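Local coordinates for protein phosphodiesterase (Candida albicans, PDB 6CPT) that is a largely helical phosphodiesterase of the HD superfamily that carries zinc and magnesium ions and here holds 3-isobutyl-1-methylxanthine, at residues A[92-97]-A[260-265]; A[271-276]-A[478-483]; A[332-337]-A[452-457]. All blocks are in the same frame, centred on the assembly; numbering follows the deposited sequence.

How the contacts relate
The three contacts follow the chain from its alpha/beta N-terminal part into the helical body. Contact 1 sets the end of helix 84-94, which belongs to the four-stranded parallel sheet region, against helix 253-266. The chain then enters the loop of contact 2, which meets helix 470-494; both segments of contact 3 lie between the two halves of contact 2. Contacts 1 and 2 have centres about 20 Å apart and touch, Phe276 packing on Ile260, Val263 and Arg264. Contact 2, beside the metals and the xanthine, is thus joined to contact 1. Contact 3, centred about 29 Å from contact 1 and about 28 Å from contact 2, is packing of the helical body away from them.

Contact 1. Residues A[92-97]-A[260-265]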
loop_
_atom_site.group_PDB
_atom_site.type_symbol
_atom_site.label_atom_id
_atom_site.label_comp_id
_atom_site.label_asym_id
_atom_site.label_seq_id
_atom_site.Cartn_x
_atom_site.Cartn_y
_atom_site.Cartn_z
ATOM N N GLN A 92 19.449 6.064 -0.029
ATOM C CA GLN A 92 18.894 6.297 -1.363
ATOM C C GLN A 92 17.813 5.300 -1.732
ATOM O O GLN A 92 16.777 5.680 -2.271
ATOM C CB GLN A 92 19.974 6.232 -2.434
ATOM C CG GLN A 92 20.650 7.558 -2.696
ATOM C CD GLN A 92 21.562 7.500 -3.904
ATOM O OE1 GLN A 92 21.212 6.917 -4.936
ATOM N NE2 GLN A 92 22.745 8.096 -3.781
ATOM N N PHE A 93 18.065 4.024 -1.464
ATOM C CA PHE A 93 17.148 2.990 -1.894
ATOM C C PHE A 93 15.968 2.835 -0.943
ATOM O O PHE A 93 14.809 2.853 -1.376
ATOM C CB PHE A 93 17.851 1.640 -2.057
ATOM C CG PHE A 93 16.927 0.558 -2.534
ATOM C CD1 PHE A 93 16.539 0.502 -3.866
ATOM C CD2 PHE A 93 16.405 -0.362 -1.647
ATOM C CE1 PHE A 93 15.664 -0.478 -4.305
ATOM C CE2 PHE A 93 15.523 -1.339 -2.075
ATOM C CZ PHE A 93 15.167 -1.404 -3.412
ATOM N N PHE A 94 16.250 2.646 0.341
ATOM C CA PHE A 94 15.180 2.351 1.298
ATOM C C PHE A 94 14.379 3.580 1.718
ATOM O O PHE A 94 13.238 3.442 2.140
ATOM C CB PHE A 94 15.725 1.599 2.507
ATOM C CG PHE A 94 16.287 0.252 2.159
ATOM C CD1 PHE A 94 15.445 -0.819 1.925
ATOM C CD2 PHE A 94 17.650 0.067 2.023
ATOM C CE1 PHE A 94 15.957 -2.060 1.598
ATOM C CE2 PHE A 94 18.166 -1.166 1.688
ATOM C CZ PHE A 94 17.315 -2.231 1.472
ATOM N N PHE A 95 14.962 4.776 1.587
ATOM C CA PHE A 95 14.298 5.997 2.065
ATOM C C PHE A 95 14.145 7.097 1.016
ATOM O O PHE A 95 13.983 8.265 1.351
ATOM C CB PHE A 95 14.959 6.481 3.353
ATOM C CG PHE A 95 14.904 5.451 4.442
ATOM C CD1 PHE A 95 13.698 5.156 5.068
ATOM C CD2 PHE A 95 16.030 4.715 4.787
ATOM C CE1 PHE A 95 13.622 4.184 6.046
ATOM C CE2 PHE A 95 15.958 3.732 5.761
ATOM C CZ PHE A 95 14.757 3.465 6.390
ATOM N N THR A 96 14.126 6.686 -0.246
ATOM C CA THR A 96 13.831 7.569 -1.390
ATOM C C THR A 96 12.551 8.378 -1.162
ATOM O O THR A 96 12.495 9.577 -1.463
ATOM C CB THR A 96 13.742 6.764 -2.727
ATOM O OG1 THR A 96 13.483 7.658 -3.820
ATOM C CG2 THR A 96 12.648 5.683 -2.696
ATOM N N HIS A 97 11.548 7.726 -0.581
ATOM C CA HIS A 97 10.253 8.357 -0.298
ATOM C C HIS A 97 10.295 9.531 0.681
ATOM O O HIS A 97 9.313 10.269 0.780
ATOM C CB HIS A 97 9.235 7.315 0.200
ATOM C CG HIS A 97 9.587 6.707 1.526
ATOM N ND1 HIS A 97 10.546 5.727 1.666
ATOM C CD2 HIS A 97 9.111 6.945 2.771
ATOM C CE1 HIS A 97 10.649 5.392 2.940
ATOM N NE2 HIS A 97 9.776 6.103 3.630
ATOM N N ILE A 260 7.536 -5.946 5.683
ATOM C CA ILE A 260 6.294 -5.174 5.743
ATOM C C ILE A 260 6.570 -3.682 5.940
ATOM O O ILE A 260 5.877 -2.843 5.357
ATOM C CB ILE A 260 5.337 -5.723 6.831
ATOM C CG1 ILE A 260 4.970 -7.176 6.522
ATOM C CG2 ILE A 260 4.055 -4.895 6.901
ATOM C CD1 ILE A 260 4.500 -7.959 7.728
ATOM N N PHE A 261 7.579 -3.341 6.742
ATOM C CA PHE A 261 7.988 -1.940 6.873
ATOM C C PHE A 261 8.393 -1.381 5.517
ATOM O O PHE A 261 8.066 -0.242 5.184
ATOM C CB PHE A 261 9.142 -1.764 7.862
ATOM C CG PHE A 261 8.703 -1.500 9.278
ATOM C CD1 PHE A 261 8.244 -2.529 10.083
ATOM C CD2 PHE A 261 8.775 -0.222 9.811
ATOM C CE1 PHE A 261 7.850 -2.294 11.387
ATOM C CE2 PHE A 261 8.383 0.021 11.117
ATOM C CZ PHE A 261 7.911 -1.016 11.904
ATOM N N ILE A 262 9.118 -2.184 4.745
ATOM C CA ILE A 262 9.534 -1.779 3.403
ATOM C C ILE A 262 8.334 -1.592 2.473
ATOM O O ILE A 262 8.282 -0.617 1.721
ATOM C CB ILE A 262 10.591 -2.753 2.834
ATOM C CG1 ILE A 262 11.938 -2.465 3.523
ATOM C CG2 ILE A 262 10.720 -2.610 1.331
ATOM C CD1 ILE A 262 12.967 -3.558 3.370
ATOM N N VAL A 263 7.355 -2.490 2.550
ATOM C CA VAL A 263 6.132 -2.319 1.783
ATOM C C VAL A 263 5.413 -1.039 2.201
ATOM O O VAL A 263 5.011 -0.233 1.357
ATOM C CB VAL A 263 5.184 -3.530 1.936
ATOM C CG1 VAL A 263 3.846 -3.238 1.290
ATOM C CG2 VAL A 263 5.802 -4.775 1.328
ATOM N N ARG A 264 5.259 -0.830 3.502
ATOM C CA ARG A 264 4.589 0.379 3.982
ATOM C C ARG A 264 5.258 1.649 3.442
ATOM O O ARG A 264 4.586 2.600 3.017
ATOM C CB ARG A 264 4.559 0.399 5.509
ATOM C CG ARG A 264 3.755 1.555 6.072
ATOM C CD ARG A 264 3.662 1.474 7.582
ATOM N NE ARG A 264 4.891 1.914 8.234
ATOM C CZ ARG A 264 5.036 2.056 9.548
ATOM N NH1 ARG A 264 4.036 1.764 10.378
ATOM N NH2 ARG A 264 6.195 2.496 10.044
ATOM N N ASP A 265 6.583 1.647 3.444
ATOM C CA ASP A 265 7.375 2.762 2.930
ATOM C C ASP A 265 7.138 3.092 1.442
ATOM O O ASP A 265 7.469 4.201 1.015
ATOM C CB ASP A 265 8.869 2.509 3.171
ATOM C CG ASP A 265 9.279 2.681 4.634
ATOM O OD1 ASP A 265 8.472 3.212 5.433
ATOM O OD2 ASP A 265 10.426 2.283 4.989
HETATM O O HOH W 1 11.932 1.278 3.178
HETATM O O HOH W 2 9.645 5.628 6.296
HETATM O O HOH W 3 10.413 3.472 -0.373
#
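One face of the His97 imidazole is covered by the backbone carbonyl oxygen of Asp265, which lies 3.3 Å from His97 CG and is displaced from the ring centre toward the rim, while Phe94 O and a water sit in plane at its edge. The Phe94 ring has Phe93 CD2 over the centre of one face, and Phe94 CB covers one face of Phe95. Phe93 and Phe94 close helix 84-94, the helical connection of a beta-alpha-beta crossover between the parallel strands 46-49 and 100-103, and Phe95 and His97 follow it. The segment rests on helix 253-266, so the contact joins the N-terminal alpha/beta part to the helical body.

Phe94 and Ile262 form the apolar pair. Phe94 CE1 meets the terminal methyl of Ile262, CD1, at 3.8 Å, and Tyr187 of helix 177-193 touches both side chains. Phe95, the first residue to leave helical geometry, brings CE1 to 3.9 Å from Asp265 OD2; its ring also packs edge-to-face with Phe33.

No direct hydrogen bond crosses the interface, and waters supply the polar link. His97 CG sits between the backbone N and the carbonyl carbon (chi1 66°), which brings the ring over the carbonyl and the side chain of Asp265, its plane 30° from the carboxylate. Asp265 OD1 accepts a hydrogen bond from a water that also bonds His97 NE2, and it has a second partner in Thr36 OG1. The other carboxylate oxygen, Asp265 OD2, takes a hydrogen bond of 2.6 Å from a water that also donates to Phe94 O at 2.7 Å.

Contact 2. Residues A[271-276]-A[478-483]; sequences NPFHNF and MVLSRE. With IBM (3-isobutyl-1-methylxanthine), chain D.
Glu483 OE1 is gripped by two consecutive backbone amides, Phe273 N at 2.8 Å and His274 N at 2.9 Å. The first reaches the oxygen on its anti side, the second on its syn side with a straighter N-H...O angle of 165°. The other carboxylate oxygen, Glu483 OE2, takes the ring: His274 ND1 donates to it over 2.6 Å, nearly straight at 173°. Although OE2 lies in the imidazole plane, the carboxylate itself is turned 50° from that ring. Glu483 gets there by an extended chain, its CG anti to the backbone N, projecting from helix 470-494 into the loop before helix 276-292.

The apolar part flanks this grip. Pro272 lies against the helix, its CB 3.7 Å from Arg482 CB. The Phe273 ring receives Leu480 CD1 over one face in a CH-pi contact, 4.0 Å from CD1 to the ring centroid, and Val479 CG2 touches it obliquely. The other methyl of Leu480, CD2, lies over a face of the 3-isobutyl-1-methylxanthine, 3.2 Å from its C6, so one leucine bridges the loop phenylalanine and the ligand.

Within the loop, Asn271 ND2 bonds His274 O and Asn271 OD1 is held by Arg127, while Asn275 caps helix 276-292 through His278 N. One face of the His274 ring carries Phe273 CD2, and the ring also stacks with His353.

His274 has its side chain about 4 Å from the zinc ion and about 5 Å from the magnesium. Three bonds to one buried carboxylate therefore fix both the loop backbone and the rotation of this imidazole, holding His274 near the two metals.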
loop_
_atom_site.group_PDB
_atom_site.type_symbol
_atom_site.label_atom_id
_atom_site.label_comp_id
_atom_site.label_asym_id
_atom_site.label_seq_id
_atom_site.Cartn_x
_atom_site.Cartn_y
_atom_site.Cartn_z
ATOM N N ASN A 271 -2.157 9.977 1.082
ATOM C CA ASN A 271 -3.271 9.621 0.202
ATOM C C ASN A 271 -4.467 9.311 1.098
ATOM O O ASN A 271 -4.362 8.483 2.004
ATOM C CB ASN A 271 -2.975 8.407 -0.683
ATOM C CG ASN A 271 -1.935 8.677 -1.761
ATOM O OD1 ASN A 271 -1.359 9.758 -1.865
ATOM N ND2 ASN A 271 -1.677 7.665 -2.562
ATOM N N PRO A 272 -5.608 9.985 0.874
ATOM C CA PRO A 272 -6.755 9.670 1.721
ATOM C C PRO A 272 -7.252 8.233 1.558
ATOM O O PRO A 272 -7.667 7.611 2.539
ATOM C CB PRO A 272 -7.809 10.686 1.259
ATOM C CG PRO A 272 -7.001 11.832 0.764
ATOM C CD PRO A 272 -5.870 11.164 0.036
ATOM N N PHE A 273 -7.197 7.703 0.340
ATOM C CA PHE A 273 -7.699 6.361 0.070
ATOM C C PHE A 273 -6.608 5.360 -0.300
ATOM O O PHE A 273 -6.469 4.339 0.357
ATOM C CB PHE A 273 -8.739 6.410 -1.043
ATOM C CG PHE A 273 -9.403 5.089 -1.308
ATOM C CD1 PHE A 273 -10.630 4.781 -0.730
ATOM C CD2 PHE A 273 -8.805 4.148 -2.134
ATOM C CE1 PHE A 273 -11.245 3.566 -0.982
ATOM C CE2 PHE A 273 -9.409 2.933 -2.388
ATOM C CZ PHE A 273 -10.631 2.639 -1.812
ATOM N N HIS A 274 -5.860 5.639 -1.366
ATOM C CA HIS A 274 -4.865 4.681 -1.885
ATOM C C HIS A 274 -3.563 4.714 -1.091
ATOM O O HIS A 274 -2.509 5.102 -1.600
ATOM C CB HIS A 274 -4.601 4.931 -3.368
ATOM C CG HIS A 274 -5.772 4.620 -4.237
ATOM N ND1 HIS A 274 -6.619 5.590 -4.720
ATOM C CD2 HIS A 274 -6.257 3.439 -4.683
ATOM C CE1 HIS A 274 -7.573 5.022 -5.438
ATOM N NE2 HIS A 274 -7.374 3.717 -5.430
ATOM N N ASN A 275 -3.658 4.283 0.159
ATOM C CA ASN A 275 -2.536 4.296 1.076
ATOM C C ASN A 275 -2.313 2.872 1.593
ATOM O O ASN A 275 -2.909 1.918 1.073
ATOM C CB ASN A 275 -2.778 5.304 2.198
ATOM C CG ASN A 275 -4.062 5.052 2.955
ATOM O OD1 ASN A 275 -4.588 3.939 2.966
ATOM N ND2 ASN A 275 -4.577 6.089 3.584
ATOM N N PHE A 276 -1.446 2.726 2.585
ATOM C CA PHE A 276 -1.126 1.402 3.135
ATOM C C PHE A 276 -2.357 0.773 3.799
ATOM O O PHE A 276 -2.540 -0.431 3.738
ATOM C CB PHE A 276 0.018 1.532 4.122
ATOM C CG PHE A 276 0.462 0.236 4.737
ATOM C CD1 PHE A 276 0.987 -0.777 3.954
ATOM C CD2 PHE A 276 0.398 0.057 6.112
ATOM C CE1 PHE A 276 1.419 -1.961 4.530
ATOM C CE2 PHE A 276 0.828 -1.126 6.693
ATOM C CZ PHE A 276 1.344 -2.127 5.904
ATOM N N MET A 478 -16.270 7.935 2.260
ATOM C CA MET A 478 -15.862 9.278 2.639
ATOM C C MET A 478 -14.407 9.579 2.264
ATOM O O MET A 478 -14.119 10.627 1.691
ATOM C CB MET A 478 -16.080 9.490 4.145
ATOM C CG MET A 478 -15.468 10.766 4.698
ATOM S SD MET A 478 -16.197 11.220 6.284
ATOM C CE MET A 478 -15.006 12.400 6.891
ATOM N N VAL A 479 -13.483 8.679 2.594
ATOM C CA VAL A 479 -12.072 8.943 2.284
ATOM C C VAL A 479 -11.800 8.855 0.784
ATOM O O VAL A 479 -10.942 9.575 0.274
ATOM C CB VAL A 479 -11.084 8.072 3.088
ATOM C CG1 VAL A 479 -11.288 8.296 4.582
ATOM C CG2 VAL A 479 -11.200 6.599 2.729
ATOM N N LEU A 480 -12.531 7.996 0.075
ATOM C CA LEU A 480 -12.460 7.984 -1.385
ATOM C C LEU A 480 -12.913 9.334 -1.952
ATOM O O LEU A 480 -12.292 9.864 -2.880
ATOM C CB LEU A 480 -13.270 6.831 -1.990
ATOM C CG LEU A 480 -13.125 6.646 -3.509
ATOM C CD1 LEU A 480 -11.672 6.661 -3.963
ATOM C CD2 LEU A 480 -13.794 5.366 -3.961
ATOM N N SER A 481 -13.970 9.903 -1.376
ATOM C CA SER A 481 -14.420 11.247 -1.766
ATOM C C SER A 481 -13.350 12.314 -1.521
ATOM O O SER A 481 -13.195 13.232 -2.332
ATOM C CB SER A 481 -15.716 11.625 -1.045
ATOM O OG SER A 481 -16.747 10.727 -1.397
ATOM N N ARG A 482 -12.613 12.208 -0.415
ATOM C CA ARG A 482 -11.521 13.152 -0.157
ATOM C C ARG A 482 -10.481 13.089 -1.271
ATOM O O ARG A 482 -10.036 14.122 -1.781
ATOM C CB ARG A 482 -10.836 12.880 1.179
ATOM C CG ARG A 482 -11.680 13.199 2.386
ATOM C CD ARG A 482 -10.957 12.787 3.645
ATOM N NE ARG A 482 -11.683 13.172 4.850
ATOM C CZ ARG A 482 -11.256 12.940 6.090
ATOM N NH1 ARG A 482 -10.106 12.309 6.306
ATOM N NH2 ARG A 482 -11.992 13.331 7.126
ATOM N N GLU A 483 -10.105 11.876 -1.658
ATOM C CA GLU A 483 -9.072 11.722 -2.673
ATOM C C GLU A 483 -9.541 12.262 -4.025
ATOM O O GLU A 483 -8.795 12.964 -4.694
ATOM C CB GLU A 483 -8.607 10.270 -2.773
ATOM C CG GLU A 483 -7.303 10.146 -3.531
ATOM C CD GLU A 483 -6.665 8.784 -3.400
ATOM O OE1 GLU A 483 -6.321 8.371 -2.266
ATOM O OE2 GLU A 483 -6.492 8.136 -4.454
HETATM N N9 IBM D . -13.358 1.558 -6.029
HETATM C C8 IBM D . -13.680 1.026 -4.826
HETATM N N7 IBM D . -14.747 1.667 -4.288
HETATM C C5 IBM D . -15.130 2.627 -5.149
HETATM C C4 IBM D . -14.206 2.555 -6.302
HETATM N N3 IBM D . -14.332 3.402 -7.334
HETATM C C2 IBM D . -15.363 4.382 -7.342
HETATM N N1 IBM D . -16.290 4.514 -6.269
HETATM C C6 IBM D . -16.204 3.648 -5.150
HETATM O O6 IBM D . -16.988 3.722 -4.174
HETATM O O2 IBM D . -15.454 5.155 -8.322
HETATM C C10 IBM D . -17.326 5.555 -6.339
HETATM C C11 IBM D . -13.406 3.283 -8.477
HETATM C C12 IBM D . -12.231 4.254 -8.407
HETATM C C13 IBM D . -10.906 3.502 -8.349
HETATM C C14 IBM D . -12.249 5.201 -9.603
#

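Contact 3. Residues A[332-337]-A[452-457]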
loop_
_atom_site.group_PDB
_atom_site.type_symbol
_atom_site.label_atom_id
_atom_site.label_comp_id
_atom_site.label_asym_id
_atom_site.label_seq_id
_atom_site.Cartn_x
_atom_site.Cartn_y
_atom_site.Cartn_z
ATOM N N ALA A 332 -9.267 -27.086 -2.803
ATOM C CA ALA A 332 -9.567 -25.675 -3.020
ATOM C C ALA A 332 -9.086 -25.226 -4.393
ATOM O O ALA A 332 -8.161 -25.808 -4.962
ATOM C CB ALA A 332 -8.924 -24.824 -1.934
ATOM N N SER A 333 -9.718 -24.181 -4.913
ATOM C CA SER A 333 -9.366 -23.628 -6.216
ATOM C C SER A 333 -7.894 -23.220 -6.282
ATOM O O SER A 333 -7.225 -23.468 -7.285
ATOM C CB SER A 333 -10.253 -22.426 -6.530
ATOM O OG SER A 333 -11.618 -22.804 -6.573
ATOM N N LEU A 334 -7.395 -22.608 -5.210
ATOM C CA LEU A 334 -5.993 -22.195 -5.130
ATOM C C LEU A 334 -5.236 -22.962 -4.053
ATOM O O LEU A 334 -5.666 -23.020 -2.903
ATOM C CB LEU A 334 -5.897 -20.691 -4.859
ATOM C CG LEU A 334 -6.566 -19.798 -5.906
ATOM C CD1 LEU A 334 -6.493 -18.337 -5.485
ATOM C CD2 LEU A 334 -5.927 -20.001 -7.274
ATOM N N ASN A 335 -4.103 -23.540 -4.435
ATOM C CA ASN A 335 -3.239 -24.271 -3.506
ATOM C C ASN A 335 -2.456 -23.306 -2.588
ATOM O O ASN A 335 -2.575 -22.090 -2.740
ATOM C CB ASN A 335 -2.326 -25.244 -4.283
ATOM C CG ASN A 335 -1.160 -24.559 -4.989
ATOM O OD1 ASN A 335 -0.941 -23.350 -4.863
ATOM N ND2 ASN A 335 -0.393 -25.349 -5.738
ATOM N N PRO A 336 -1.684 -23.841 -1.618
ATOM C CA PRO A 336 -1.020 -22.970 -0.643
ATOM C C PRO A 336 -0.079 -21.905 -1.222
ATOM O O PRO A 336 -0.089 -20.772 -0.734
ATOM C CB PRO A 336 -0.249 -23.960 0.231
ATOM C CG PRO A 336 -1.102 -25.182 0.209
ATOM C CD PRO A 336 -1.597 -25.258 -1.209
ATOM N N ILE A 337 0.717 -22.237 -2.237
ATOM C CA ILE A 337 1.643 -21.240 -2.795
ATOM C C ILE A 337 0.911 -20.181 -3.632
ATOM O O ILE A 337 1.274 -19.008 -3.586
ATOM C CB ILE A 337 2.847 -21.856 -3.554
ATOM C CG1 ILE A 337 3.927 -20.785 -3.755
ATOM C CG2 ILE A 337 2.442 -22.472 -4.888
ATOM C CD1 ILE A 337 5.283 -21.348 -4.105
ATOM N N LEU A 452 -6.956 -16.537 -13.774
ATOM C CA LEU A 452 -8.287 -15.949 -13.833
ATOM C C LEU A 452 -8.922 -15.877 -12.452
ATOM O O LEU A 452 -9.456 -14.844 -12.059
ATOM C CB LEU A 452 -9.197 -16.743 -14.778
ATOM C CG LEU A 452 -10.592 -16.149 -14.997
ATOM C CD1 LEU A 452 -10.517 -14.711 -15.494
ATOM C CD2 LEU A 452 -11.386 -17.014 -15.969
ATOM N N ILE A 453 -8.861 -16.976 -11.711
ATOM C CA ILE A 453 -9.424 -17.004 -10.375
ATOM C C ILE A 453 -8.733 -15.965 -9.491
ATOM O O ILE A 453 -9.399 -15.247 -8.751
ATOM C CB ILE A 453 -9.297 -18.392 -9.725
ATOM C CG1 ILE A 453 -10.172 -19.413 -10.473
ATOM C CG2 ILE A 453 -9.724 -18.338 -8.262
ATOM C CD1 ILE A 453 -9.768 -20.849 -10.212
ATOM N N SER A 454 -7.404 -15.907 -9.570
ATOM C CA SER A 454 -6.622 -14.922 -8.824
ATOM C C SER A 454 -7.018 -13.504 -9.216
ATOM O O SER A 454 -7.227 -12.658 -8.348
ATOM C CB SER A 454 -5.134 -15.140 -9.062
ATOM O OG SER A 454 -4.754 -16.432 -8.627
ATOM N N ALA A 455 -7.126 -13.260 -10.522
ATOM C CA ALA A 455 -7.574 -11.971 -11.056
ATOM C C ALA A 455 -8.947 -11.569 -10.528
ATOM O O ALA A 455 -9.176 -10.416 -10.158
ATOM C CB ALA A 455 -7.595 -12.003 -12.577
ATOM N N LEU A 456 -9.871 -12.521 -10.506
ATOM C CA LEU A 456 -11.217 -12.240 -10.037
ATOM C C LEU A 456 -11.244 -11.932 -8.541
ATOM O O LEU A 456 -11.937 -11.016 -8.111
ATOM C CB LEU A 456 -12.150 -13.408 -10.364
ATOM C CG LEU A 456 -12.367 -13.631 -11.861
ATOM C CD1 LEU A 456 -12.996 -14.999 -12.086
ATOM C CD2 LEU A 456 -13.211 -12.519 -12.467
ATOM N N LEU A 457 -10.489 -12.688 -7.753
ATOM C CA LEU A 457 -10.482 -12.480 -6.312
ATOM C C LEU A 457 -9.848 -11.141 -5.937
ATOM O O LEU A 457 -10.363 -10.437 -5.069
ATOM C CB LEU A 457 -9.783 -13.630 -5.599
ATOM C CG LEU A 457 -10.564 -14.947 -5.674
ATOM C CD1 LEU A 457 -9.722 -16.085 -5.129
ATOM C CD2 LEU A 457 -11.886 -14.841 -4.927
#
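Apolar contacts carry the interface between Leu334 and the helix segment 452-457. Leu334 and Leu457 reach toward each other tip to tip, their CD1 methyls 4.0 Å apart. One turn earlier on the same helix, Ile453 meets the loop with both branches: CG2 lies 4.2 Å from Leu334 CG, and CD1 reaches Ser333 CB at 4.0 Å. The conformation of Leu334 explains how it serves both residues. Its CG stands anti to the carbonyl carbon (chi1 -59°), where Ile453 CG2 meets it, and the chain then continues extended to CD1 (chi2 176°), which carries this methyl to Leu457 CD1. The second methyl, CD2, branches off toward Ser454, the residue that follows Ile453. The separations are ordinary van der Waals distances, and the area buried is modest, 180 Å² over both sides.

Polar atoms take part without bonding across. Ser454 OG stands 4.0 Å from Leu334 CD2, a contact of a hydroxyl with a methyl; its hydrogen bond goes back along its own helix to Val450 O, so the buried oxygen has a partner within helix 446-462. On the loop side, Leu334 is held through its backbone, its carbonyl O bonding Ser295 OG. Asn335, the next residue, is the N-cap of helix 336-348.

In the fold, the contact lays the turn leading into helix 336-348 on helix 446-462, within the helical body. Leu342 of helix 336-348 touches both Leu334 and Leu457 and so continues the leucine cluster, while Leu414 and Ser418 of helix 411-420 pack on Ser454.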